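Local atomic coordinates of protease (Penicillium cyclopium, PDB entry 5Z6O), a protein that cleaves peptide bonds as a subtilisin-type serine protease of the proteinase K kind, with casein, gelatin and type IV collagen as probable substrates. Residues 35-40 with 93-98; 168-173 with 196-201; 186-191 with 208-213. One frame throughout, in Å; residues are numbered along the deposited sequence. Where two conformers were deposited one is given.

Interaction 1: 35-40 with 93-98; sequences GIVIYG and SVVAVK
With CG of Y39 anti to the carbonyl carbon (chi1 -64°) and CG1 of V95 anti to the backbone N (chi1 -180°), ring and valine leave the same side of the sheet next to each other and pointing the same way. Y39 CD1 comes to 3.7 Å from V95 CB, the ring meeting the branch obliquely. V97 adds its CG2 methyl, 4.1 Å from the same Y39 CD1. Beyond these valines the ring packs on W117 and A118 of helix 108-124, and the Y39 OH is hydrogen-bonded to D121, a bond that is likely to limit the ring's rotation. On the reverse face I38 touches A239 of helix 227-245, while V94 meets I45.

Between the two layers of side chains runs an unbroken parallel ladder. S93 N donates to I36 O; S93 O takes the I38 N-H at 2.8 Å. I38 O then accepts from V95 N, and G40 N donates to V95 O at 2.9 Å in the straightest of the five bonds (165°). V97 N to G40 O, again 2.9 Å, closes the series. At the opening end a water joins G35 N to S93 OG.

Neighbouring parallel strands with helices on both faces typify the subtilase alpha/beta core, whose strand 37-42 runs on to D42, probably the charge-relay aspartate.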
ATOM      1  N   GLY A  35      -7.144 -11.653   9.695  1.00 14.05           N
ATOM      2  CA  GLY A  35      -6.575 -11.405  10.996  1.00 17.36           C
ATOM      3  C   GLY A  35      -5.497 -10.353  11.037  1.00 22.54           C
ATOM      4  O   GLY A  35      -4.978 -10.056  12.125  1.00 17.77           O
ATOM      5  N   ILE A  36      -5.133  -9.778   9.895  1.00 12.34           N
ATOM      6  CA  ILE A  36      -4.142  -8.702   9.845  1.00 10.53           C
ATOM      7  C   ILE A  36      -4.862  -7.365   9.725  1.00 12.67           C
ATOM      8  O   ILE A  36      -5.799  -7.234   8.940  1.00 14.36           O
ATOM      9  CB  ILE A  36      -3.182  -8.883   8.664  1.00 11.34           C
ATOM     10  CG1 ILE A  36      -2.557 -10.271   8.703  1.00 11.37           C
ATOM     11  CG2 ILE A  36      -2.081  -7.799   8.734  1.00 11.34           C
ATOM     12  CD1 ILE A  36      -1.754 -10.533  10.004  1.00 11.44           C
ATOM     13  N   VAL A  37      -4.395  -6.352  10.466  1.00 10.10           N
ATOM     14  CA  VAL A  37      -4.967  -5.007  10.425  0.59  9.78           C
ATOM     15  C   VAL A  37      -4.110  -4.141   9.513  1.00 13.44           C
ATOM     16  O   VAL A  37      -2.874  -4.118   9.649  1.00 11.96           O
ATOM     17  CB  VAL A  37      -5.038  -4.399  11.835  0.59 14.32           C
ATOM     18  CG1 VAL A  37      -5.597  -2.980  11.765  0.59 14.73           C
ATOM     19  CG2 VAL A  37      -5.886  -5.304  12.737  0.59 12.79           C
ATOM     20  N   ILE A  38      -4.749  -3.436   8.590  1.00  9.02           N
ATOM     21  CA  ILE A  38      -4.084  -2.495   7.696  1.00  7.92           C
ATOM     22  C   ILE A  38      -4.570  -1.093   8.033  1.00  7.84           C
ATOM     23  O   ILE A  38      -5.765  -0.797   7.899  1.00 12.55           O
ATOM     24  CB  ILE A  38      -4.377  -2.807   6.225  1.00  9.63           C
ATOM     25  CG1 ILE A  38      -3.847  -4.197   5.841  1.00 10.30           C
ATOM     26  CG2 ILE A  38      -3.700  -1.765   5.356  1.00 11.74           C
ATOM     27  CD1 ILE A  38      -4.388  -4.711   4.469  1.00 10.68           C
ATOM     28  N   TYR A  39      -3.644  -0.202   8.387  1.00 10.35           N
ATOM     29  CA  TYR A  39      -4.002   1.193   8.616  1.00  9.58           C
ATOM     30  C   TYR A  39      -3.798   1.985   7.334  1.00 11.02           C
ATOM     31  O   TYR A  39      -2.677   2.070   6.835  1.00 12.22           O
ATOM     32  CB  TYR A  39      -3.138   1.793   9.726  1.00  6.77           C
ATOM     33  CG  TYR A  39      -3.367   1.121  11.054  1.00 11.03           C
ATOM     34  CD1 TYR A  39      -4.399   1.554  11.900  1.00 16.99           C
ATOM     35  CD2 TYR A  39      -2.542   0.063  11.475  1.00 10.60           C
ATOM     36  CE1 TYR A  39      -4.621   0.961  13.121  1.00 12.22           C
ATOM     37  CE2 TYR A  39      -2.773  -0.561  12.704  1.00 14.32           C
ATOM     38  CZ  TYR A  39      -3.811  -0.092  13.515  1.00 13.64           C
ATOM     39  OH  TYR A  39      -4.022  -0.694  14.724  1.00 17.91           O
ATOM     40  N   GLY A  40      -4.863   2.598   6.836  1.00  8.62           N
ATOM     41  CA  GLY A  40      -4.795   3.440   5.654  1.00  8.88           C
ATOM     42  C   GLY A  40      -4.647   4.885   6.066  1.00 11.27           C
ATOM     43  O   GLY A  40      -5.589   5.483   6.592  1.00 12.36           O
ATOM     44  N   SER A  93      -8.426  -6.797   7.815  1.00 10.81           N
ATOM     45  CA  SER A  93      -9.158  -5.682   8.407  1.00 10.79           C
ATOM     46  C   SER A  93      -8.504  -4.365   8.005  1.00 14.90           C
ATOM     47  O   SER A  93      -7.282  -4.284   7.867  1.00 13.44           O
ATOM     48  CB  SER A  93      -9.173  -5.773   9.930  1.00 16.46           C
ATOM     49  OG  SER A  93      -9.721  -7.002  10.370  1.00 20.36           O
ATOM     50  N   VAL A  94      -9.330  -3.327   7.838  1.00 12.67           N
ATOM     51  CA  VAL A  94      -8.871  -2.027   7.348  1.00 10.83           C
ATOM     52  C   VAL A  94      -9.324  -0.951   8.318  1.00 16.91           C
ATOM     53  O   VAL A  94     -10.483  -0.956   8.733  1.00 14.62           O
ATOM     54  CB  VAL A  94      -9.426  -1.718   5.946  1.00 20.85           C
ATOM     55  CG1 VAL A  94      -8.924  -0.384   5.484  1.00 23.97           C
ATOM     56  CG2 VAL A  94      -8.986  -2.744   5.024  1.00 22.98           C
ATOM     57  N   VAL A  95      -8.424  -0.019   8.664  1.00  9.96           N
ATOM     58  CA  VAL A  95      -8.728   1.041   9.612  1.00 10.49           C
ATOM     59  C   VAL A  95      -8.425   2.381   8.948  1.00 11.89           C
ATOM     60  O   VAL A  95      -7.304   2.613   8.485  1.00 11.55           O
ATOM     61  CB  VAL A  95      -7.935   0.886  10.921  1.00 13.74           C
ATOM     62  CG1 VAL A  95      -8.293   2.002  11.865  1.00  9.02           C
ATOM     63  CG2 VAL A  95      -8.259  -0.446  11.589  1.00 17.77           C
ATOM     64  N   ALA A  96      -9.426   3.265   8.891  1.00  9.28           N
ATOM     65  CA  ALA A  96      -9.226   4.559   8.257  1.00 12.50           C
ATOM     66  C   ALA A  96      -8.504   5.482   9.217  1.00 14.08           C
ATOM     67  O   ALA A  96      -8.981   5.704  10.337  1.00 11.41           O
ATOM     68  CB  ALA A  96     -10.568   5.193   7.887  1.00  9.95           C
ATOM     69  N   VAL A  97      -7.374   6.037   8.786  1.00  8.38           N
ATOM     70  CA  VAL A  97      -6.713   7.095   9.532  1.00  7.78           C
ATOM     71  C   VAL A  97      -6.706   8.320   8.623  1.00 17.36           C
ATOM     72  O   VAL A  97      -5.865   8.443   7.728  1.00 13.74           O
ATOM     73  CB  VAL A  97      -5.295   6.700   9.966  1.00 15.79           C
ATOM     74  CG1 VAL A  97      -4.651   7.836  10.765  1.00 13.94           C
ATOM     75  CG2 VAL A  97      -5.306   5.378  10.791  1.00 13.77           C
ATOM     76  N   LYS A  98      -7.629   9.245   8.836  1.00 11.52           N
ATOM     77  CA  LYS A  98      -7.775  10.381   7.935  1.00 10.11           C
ATOM     78  C   LYS A  98      -6.850  11.502   8.400  1.00 14.65           C
ATOM     79  O   LYS A  98      -7.028  12.039   9.508  1.00 11.87           O
ATOM     80  CB  LYS A  98      -9.218  10.876   7.903  1.00 10.60           C
ATOM     81  CG  LYS A  98      -9.373  12.097   7.016  1.00 10.21           C
ATOM     82  CD  LYS A  98     -10.866  12.442   6.744  1.00 11.65           C
ATOM     83  CE  LYS A  98     -10.943  13.838   6.213  1.00 11.63           C
ATOM     84  NZ  LYS A  98     -12.368  14.112   5.822  1.00 12.48           N
TER
HETATM   85  O   HOH W   1      -9.397  -9.765   9.264  1.00 19.80           O

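Interaction 2: 168-173 with 196-201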
ATOM      1  N   GLN A 168      12.167  11.833  -9.887  1.00 17.97           N
ATOM      2  CA  GLN A 168      13.453  12.187  -9.332  1.00 21.87           C
ATOM      3  C   GLN A 168      13.888  11.137  -8.325  1.00 18.60           C
ATOM      4  O   GLN A 168      13.139  10.213  -7.976  1.00 15.66           O
ATOM      5  CB  GLN A 168      13.421  13.584  -8.698  1.00 26.60           C
ATOM      6  CG  GLN A 168      12.695  13.692  -7.374  1.00 37.41           C
ATOM      7  CD  GLN A 168      12.775  15.106  -6.778  1.00 52.59           C
ATOM      8  OE1 GLN A 168      13.094  15.288  -5.596  1.00 54.18           O
ATOM      9  NE2 GLN A 168      12.470  16.107  -7.601  1.00 51.76           N
ATOM     10  N   ASP A 169      15.114  11.290  -7.842  1.00 17.65           N
ATOM     11  CA  ASP A 169      15.614  10.391  -6.816  1.00 18.82           C
ATOM     12  C   ASP A 169      14.804  10.548  -5.535  1.00 20.90           C
ATOM     13  O   ASP A 169      14.701  11.642  -4.982  1.00 22.24           O
ATOM     14  CB  ASP A 169      17.095  10.666  -6.569  1.00 24.02           C
ATOM     15  CG  ASP A 169      17.764   9.573  -5.787  1.00 25.21           C
ATOM     16  OD1 ASP A 169      17.337   9.307  -4.653  1.00 26.54           O
ATOM     17  OD2 ASP A 169      18.727   8.951  -6.297  1.00 35.25           O
ATOM     18  N   ALA A 170      14.240   9.446  -5.048  1.00 15.70           N
ATOM     19  CA  ALA A 170      13.358   9.527  -3.892  1.00 15.02           C
ATOM     20  C   ALA A 170      14.094   9.803  -2.594  1.00 15.48           C
ATOM     21  O   ALA A 170      13.438   9.965  -1.562  1.00 18.22           O
ATOM     22  CB  ALA A 170      12.538   8.237  -3.752  1.00 15.68           C
ATOM     23  N   SER A 171      15.427   9.857  -2.586  1.00 19.38           N
ATOM     24  CA  SER A 171      16.100  10.196  -1.338  1.00 19.85           C
ATOM     25  C   SER A 171      15.818  11.626  -0.886  1.00 19.58           C
ATOM     26  O   SER A 171      16.082  11.950   0.279  1.00 26.61           O
ATOM     27  CB  SER A 171      17.609  10.002  -1.483  1.00 22.34           C
ATOM     28  OG  SER A 171      18.090  10.888  -2.467  1.00 33.72           O
ATOM     29  N   ASN A 172      15.275  12.476  -1.757  1.00 17.38           N
ATOM     30  CA  ASN A 172      14.923  13.854  -1.412  1.00 31.02           C
ATOM     31  C   ASN A 172      13.495  13.996  -0.922  1.00 30.99           C
ATOM     32  O   ASN A 172      12.991  15.124  -0.824  1.00 26.29           O
ATOM     33  CB  ASN A 172      15.108  14.779  -2.623  1.00 38.56           C
ATOM     34  CG  ASN A 172      16.471  14.644  -3.255  1.00 51.06           C
ATOM     35  OD1 ASN A 172      17.489  14.930  -2.613  1.00 56.48           O
ATOM     36  ND2 ASN A 172      16.505  14.204  -4.527  1.00 38.42           N
ATOM     37  N   SER A 173      12.829  12.891  -0.613  1.00 21.88           N
ATOM     38  CA  SER A 173      11.425  12.904  -0.252  0.69 16.75           C
ATOM     39  C   SER A 173      11.228  12.188   1.073  1.00 15.56           C
ATOM     40  O   SER A 173      11.977  11.268   1.407  1.00 16.61           O
ATOM     41  CB  SER A 173      10.584  12.232  -1.344  0.69 23.64           C
ATOM     42  OG  SER A 173      10.575  13.024  -2.513  0.69 28.99           O
ATOM     43  N   PHE A 196       6.401   8.847 -14.444  1.00 16.06           N
ATOM     44  CA  PHE A 196       6.378   9.777 -13.322  1.00 13.00           C
ATOM     45  C   PHE A 196       7.075   9.258 -12.073  1.00 14.30           C
ATOM     46  O   PHE A 196       7.228  10.026 -11.125  1.00 17.17           O
ATOM     47  CB  PHE A 196       4.925  10.108 -12.952  1.00 16.58           C
ATOM     48  CG  PHE A 196       4.076   8.882 -12.720  1.00 16.42           C
ATOM     49  CD1 PHE A 196       4.144   8.200 -11.501  1.00 14.80           C
ATOM     50  CD2 PHE A 196       3.235   8.381 -13.728  1.00 16.17           C
ATOM     51  CE1 PHE A 196       3.392   7.047 -11.290  1.00 11.88           C
ATOM     52  CE2 PHE A 196       2.444   7.233 -13.518  1.00 15.14           C
ATOM     53  CZ  PHE A 196       2.534   6.556 -12.273  1.00 11.18           C
ATOM     54  N   THR A 197       7.463   7.986 -12.003  1.00 14.34           N
ATOM     55  CA  THR A 197       7.850   7.438 -10.702  1.00 14.25           C
ATOM     56  C   THR A 197       9.192   7.977 -10.234  1.00 18.04           C
ATOM     57  O   THR A 197      10.118   8.162 -11.025  1.00 15.58           O
ATOM     58  CB  THR A 197       7.877   5.892 -10.713  1.00 12.75           C
ATOM     59  OG1 THR A 197       8.002   5.424  -9.356  1.00 10.96           O
ATOM     60  CG2 THR A 197       9.067   5.349 -11.518  1.00 12.97           C
ATOM     61  N   ASN A 198       9.283   8.237  -8.931  1.00 15.21           N
ATOM     62  CA  ASN A 198      10.579   8.459  -8.315  1.00 14.38           C
ATOM     63  C   ASN A 198      11.342   7.143  -8.304  1.00 14.93           C
ATOM     64  O   ASN A 198      10.755   6.071  -8.457  1.00 17.96           O
ATOM     65  CB  ASN A 198      10.426   9.016  -6.894  1.00 12.43           C
ATOM     66  CG  ASN A 198      10.046  10.498  -6.867  1.00 19.11           C
ATOM     67  OD1 ASN A 198       9.892  11.144  -7.896  1.00 18.51           O
ATOM     68  ND2 ASN A 198       9.868  11.025  -5.677  1.00 13.65           N
ATOM     69  N   PHE A 199      12.667   7.231  -8.147  1.00 16.18           N
ATOM     70  CA  PHE A 199      13.551   6.079  -8.332  1.00 15.73           C
ATOM     71  C   PHE A 199      14.741   6.232  -7.395  1.00 18.43           C
ATOM     72  O   PHE A 199      14.744   7.074  -6.487  1.00 20.40           O
ATOM     73  CB  PHE A 199      14.022   5.965  -9.798  1.00 14.21           C
ATOM     74  CG  PHE A 199      14.567   7.257 -10.337  1.00 16.95           C
ATOM     75  CD1 PHE A 199      15.887   7.647 -10.064  1.00 17.07           C
ATOM     76  CD2 PHE A 199      13.746   8.109 -11.068  1.00 19.52           C
ATOM     77  CE1 PHE A 199      16.370   8.862 -10.534  1.00 21.81           C
ATOM     78  CE2 PHE A 199      14.229   9.314 -11.544  1.00 21.06           C
ATOM     79  CZ  PHE A 199      15.535   9.690 -11.270  1.00 18.81           C
ATOM     80  N   GLY A 200      15.756   5.409  -7.611  1.00 15.44           N
ATOM     81  CA  GLY A 200      16.993   5.513  -6.862  1.00 16.37           C
ATOM     82  C   GLY A 200      17.156   4.368  -5.892  1.00 17.16           C
ATOM     83  O   GLY A 200      16.326   3.464  -5.791  1.00 13.61           O
ATOM     84  N   SER A 201      18.239   4.457  -5.131  1.00 15.72           N
ATOM     85  CA  SER A 201      18.650   3.334  -4.317  1.00 17.93           C
ATOM     86  C   SER A 201      17.749   3.130  -3.102  1.00 14.44           C
ATOM     87  O   SER A 201      17.815   2.070  -2.481  1.00 16.58           O
ATOM     88  CB  SER A 201      20.099   3.524  -3.873  1.00 21.19           C
ATOM     89  OG  SER A 201      20.198   4.630  -2.993  1.00 25.40           O
TER
HETATM   90  O   HOH W   2      20.059   6.771  -5.780  1.00 28.12           O
HETATM   91  O   HOH W   3      17.929   6.978  -3.253  1.00 31.88           O
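Q168 and N198 meet where the packing is close. Q168 N donates to N198 OD1 at 3.1 Å, approaching from above the amide plane. The same oxygen accepts from E166 N, and N198 ND2 donates to A163 O, gripping the buried amide at both ends. Two backbone bonds follow: F199 N to Q168 O at 3.0 Å and A170 N to F199 O at 2.8 Å, the latter almost straight (172°). With CG between the backbone N and the carbonyl carbon (chi1 50°), the F199 ring lies with one face against the Q168-D169 peptide, Q168 C standing 3.6 Å above its plane.

Both segments lie in loops after neighbouring strands of the parallel sheet, and the bonds of N198 to A163 O and E166 N flank N165, an inhibitor-pocket residue that, as in other subtilases, probably contributes to the oxyanion hole. In an Asx turn, D169 OD1 accepts from S171 N at 2.9 Å.

Toward solvent-exposed S201 the contact is looser, and water replaces direct bonds to this carboxylate. One water donates to D169 OD2 at 2.6 Å and accepts from S201 N; a second donates to D169 OD1 near S201 OG.

Interaction 3: 186-191 with 208-213; sequences ASTNSD and PGKDIT
The flat carbonyl group of S187 faces two consecutive amides of the other segment. G209 N lies in the carbonyl plane, on a lone pair of S187 O, at 2.9 Å with an N-H...O angle of 157°. K210 N reaches the same oxygen at 3.3 Å, a weak and bent bond (131°). Another flat group, the carboxylate of D211, is met from above its plane by K210 NZ, which makes a salt bridge to D211 OD2 at 3.1 Å. Beside the S187 carbonyl, its own hydroxyl turns to the proline: S187 OG comes to 3.4 Å from P208 CA, while the pyrrolidine ring packs on W11 and I16 of helix 11-16.

The fit leaves no room for a side chain at the glycine. A186 CB sits 3.8 Å from G209 CA, and a beta carbon on G209 would collide with that methyl. Further out, T188 CG2 rests on the aliphatic part of K210, 3.8 Å from CD. The lysine chain runs extended past this methyl and bends only at its last torsion (chi4 -83°), which directs NZ back to D211. A serine in place of K210 would probably leave D211 OD2 without its charged mate and open a gap beside the T188 methyl. A water spans the two segments here, accepting from N189 N and donating to K210 O, 3.0 Å away; K210 O also accepts from W11 NE1.

From T188 to D191 the chain reverses in a type I turn, while G209 is backbone-bonded to G226 of the inhibitor pocket. The single parallel bridge between S187 and P208 lies at the edge of the subtilase sheet, where 205-208 is an outermost strand; beyond it D211 and I212 both face L224 in a G1 beta bulge that starts the small antiparallel hairpin 212-215/221-224.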
ATOM      1  N   ALA A 186       6.459   2.733  -9.104  1.00  8.73           N
ATOM      2  CA  ALA A 186       5.277   2.373  -9.886  1.00  8.83           C
ATOM      3  C   ALA A 186       5.647   1.745 -11.228  1.00 10.20           C
ATOM      4  O   ALA A 186       6.452   2.310 -11.977  1.00 10.29           O
ATOM      5  CB  ALA A 186       4.410   3.602 -10.130  1.00  7.86           C
ATOM      6  N   SER A 187       5.016   0.610 -11.561  1.00  9.81           N
ATOM      7  CA  SER A 187       5.254  -0.054 -12.841  1.00 10.67           C
ATOM      8  C   SER A 187       4.021   0.050 -13.730  1.00 12.53           C
ATOM      9  O   SER A 187       2.927   0.365 -13.259  1.00  9.98           O
ATOM     10  CB  SER A 187       5.623  -1.535 -12.632  1.00  7.39           C
ATOM     11  OG  SER A 187       4.512  -2.313 -12.186  1.00 10.26           O
ATOM     12  N   THR A 188       4.192  -0.269 -15.031  1.00  9.13           N
ATOM     13  CA  THR A 188       3.093  -0.219 -15.992  1.00 10.17           C
ATOM     14  C   THR A 188       2.733  -1.631 -16.433  1.00  6.99           C
ATOM     15  O   THR A 188       3.449  -2.586 -16.146  1.00 11.34           O
ATOM     16  CB  THR A 188       3.477   0.586 -17.233  1.00 10.43           C
ATOM     17  OG1 THR A 188       4.516  -0.146 -17.947  1.00 12.58           O
ATOM     18  CG2 THR A 188       4.005   1.956 -16.825  1.00 16.29           C
ATOM     19  N   ASN A 189       1.650  -1.748 -17.219  1.00  7.87           N
ATOM     20  CA  ASN A 189       1.160  -3.070 -17.603  1.00 10.66           C
ATOM     21  C   ASN A 189       2.069  -3.759 -18.608  1.00 13.84           C
ATOM     22  O   ASN A 189       1.963  -4.974 -18.755  1.00 19.38           O
ATOM     23  CB  ASN A 189      -0.301  -3.024 -18.138  1.00 13.02           C
ATOM     24  CG  ASN A 189      -0.501  -2.122 -19.359  1.00 18.02           C
ATOM     25  OD1 ASN A 189      -1.558  -2.184 -19.994  1.00 29.59           O
ATOM     26  ND2 ASN A 189       0.447  -1.273 -19.657  1.00 11.53           N
ATOM     27  N   SER A 190       3.011  -3.037 -19.219  1.00 13.28           N
ATOM     28  CA  SER A 190       4.008  -3.663 -20.075  1.00 15.50           C
ATOM     29  C   SER A 190       5.290  -3.961 -19.313  1.00 20.92           C
ATOM     30  O   SER A 190       6.307  -4.314 -19.929  1.00 16.98           O
ATOM     31  CB  SER A 190       4.299  -2.763 -21.278  1.00 13.89           C
ATOM     32  OG  SER A 190       4.843  -1.546 -20.842  1.00 21.77           O
ATOM     33  N   ASP A 191       5.257  -3.817 -17.978  1.00 12.29           N
ATOM     34  CA  ASP A 191       6.395  -4.032 -17.095  1.00 10.21           C
ATOM     35  C   ASP A 191       7.447  -2.941 -17.256  1.00 10.55           C
ATOM     36  O   ASP A 191       8.608  -3.147 -16.931  1.00 12.07           O
ATOM     37  CB  ASP A 191       7.039  -5.409 -17.280  1.00 13.20           C
ATOM     38  CG  ASP A 191       6.236  -6.538 -16.627  1.00 13.22           C
ATOM     39  OD1 ASP A 191       5.298  -6.269 -15.832  1.00 11.40           O
ATOM     40  OD2 ASP A 191       6.551  -7.688 -16.894  1.00 12.21           O
ATOM     41  N   PRO A 208       2.483  -2.483  -9.351  1.00  6.11           N
ATOM     42  CA  PRO A 208       1.650  -1.861 -10.390  1.00  4.85           C
ATOM     43  C   PRO A 208       1.138  -0.508  -9.941  1.00  8.20           C
ATOM     44  O   PRO A 208       0.576  -0.373  -8.849  1.00  8.04           O
ATOM     45  CB  PRO A 208       0.503  -2.864 -10.564  1.00  8.46           C
ATOM     46  CG  PRO A 208       1.163  -4.186 -10.319  1.00  9.98           C
ATOM     47  CD  PRO A 208       2.124  -3.903  -9.144  1.00  9.27           C
ATOM     48  N   GLY A 209       1.313   0.493 -10.806  1.00  8.05           N
ATOM     49  CA  GLY A 209       0.999   1.840 -10.379  1.00  7.17           C
ATOM     50  C   GLY A 209       0.376   2.697 -11.441  1.00 13.08           C
ATOM     51  O   GLY A 209       0.032   3.843 -11.158  1.00 15.56           O
ATOM     52  N   LYS A 210       0.246   2.197 -12.668  1.00 12.07           N
ATOM     53  CA  LYS A 210      -0.371   2.994 -13.727  1.00  8.12           C
ATOM     54  C   LYS A 210      -1.661   2.340 -14.157  1.00 10.26           C
ATOM     55  O   LYS A 210      -1.692   1.121 -14.421  1.00 12.41           O
ATOM     56  CB  LYS A 210       0.568   3.148 -14.930  1.00 12.93           C
ATOM     57  CG  LYS A 210      -0.102   3.904 -16.106  1.00 14.04           C
ATOM     58  CD  LYS A 210       0.909   4.165 -17.232  1.00 19.53           C
ATOM     59  CE  LYS A 210       0.280   5.032 -18.331  1.00 21.19           C
ATOM     60  NZ  LYS A 210      -0.503   4.181 -19.239  1.00 27.91           N
ATOM     61  N   ASP A 211      -2.734   3.146 -14.213  1.00 13.49           N
ATOM     62  CA  ASP A 211      -4.075   2.690 -14.600  1.00 11.75           C
ATOM     63  C   ASP A 211      -4.548   1.544 -13.713  1.00 10.57           C
ATOM     64  O   ASP A 211      -4.862   0.446 -14.182  1.00  9.10           O
ATOM     65  CB  ASP A 211      -4.153   2.309 -16.098  1.00 10.28           C
ATOM     66  CG  ASP A 211      -3.880   3.505 -16.995  1.00 19.39           C
ATOM     67  OD1 ASP A 211      -4.304   4.612 -16.644  1.00 18.49           O
ATOM     68  OD2 ASP A 211      -3.218   3.364 -18.026  1.00 22.48           O
ATOM     69  N   ILE A 212      -4.654   1.850 -12.418  1.00  8.66           N
ATOM     70  CA  ILE A 212      -5.070   0.890 -11.395  1.00  9.41           C
ATOM     71  C   ILE A 212      -6.527   1.190 -11.036  1.00  7.53           C
ATOM     72  O   ILE A 212      -6.857   2.322 -10.683  1.00 11.07           O
ATOM     73  CB  ILE A 212      -4.173   0.981 -10.154  1.00 11.79           C
ATOM     74  CG1 ILE A 212      -2.720   0.653 -10.498  1.00  8.70           C
ATOM     75  CG2 ILE A 212      -4.761   0.097  -9.025  1.00  7.35           C
ATOM     76  CD1 ILE A 212      -2.576  -0.780 -11.061  1.00  9.35           C
ATOM     77  N   THR A 213      -7.408   0.197 -11.169  1.00  9.76           N
ATOM     78  CA  THR A 213      -8.827   0.370 -10.887  1.00 10.31           C
ATOM     79  C   THR A 213      -9.152  -0.113  -9.478  1.00  9.68           C
ATOM     80  O   THR A 213      -8.749  -1.218  -9.087  1.00 10.02           O
ATOM     81  CB  THR A 213      -9.653  -0.397 -11.921  1.00 11.78           C
ATOM     82  OG1 THR A 213      -9.302   0.108 -13.221  1.00 15.52           O
ATOM     83  CG2 THR A 213     -11.194  -0.247 -11.671  1.00 12.00           C
TER
HETATM   84  O   HOH W   4      -0.255   0.400 -16.929  1.00 16.03           O

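How the interactions relate
Interactions 1 and 3 reach the same parallel sheet, from opposite sides of the chain's centre and about 24 Å apart between centres. All three contacts are mainly buried, but interactions 2 and 3 each have a partly exposed, hydrated side. Interaction 1 is true core, a long regular ladder between helix layers with apolar packing. Interaction 3 lies at the sheet's edge, where a single bridge gives way to a turn, a salt bridge and a water. Interaction 2 binds irregular loops, lies farthest from the chain's centre, and relies on an amide, an aromatic face and a hydrated carboxylate. It touches interaction 3: T197 OG1 probably hydrogen-bonds A186 N at 3.1 Å. Interaction 1 stands apart from both.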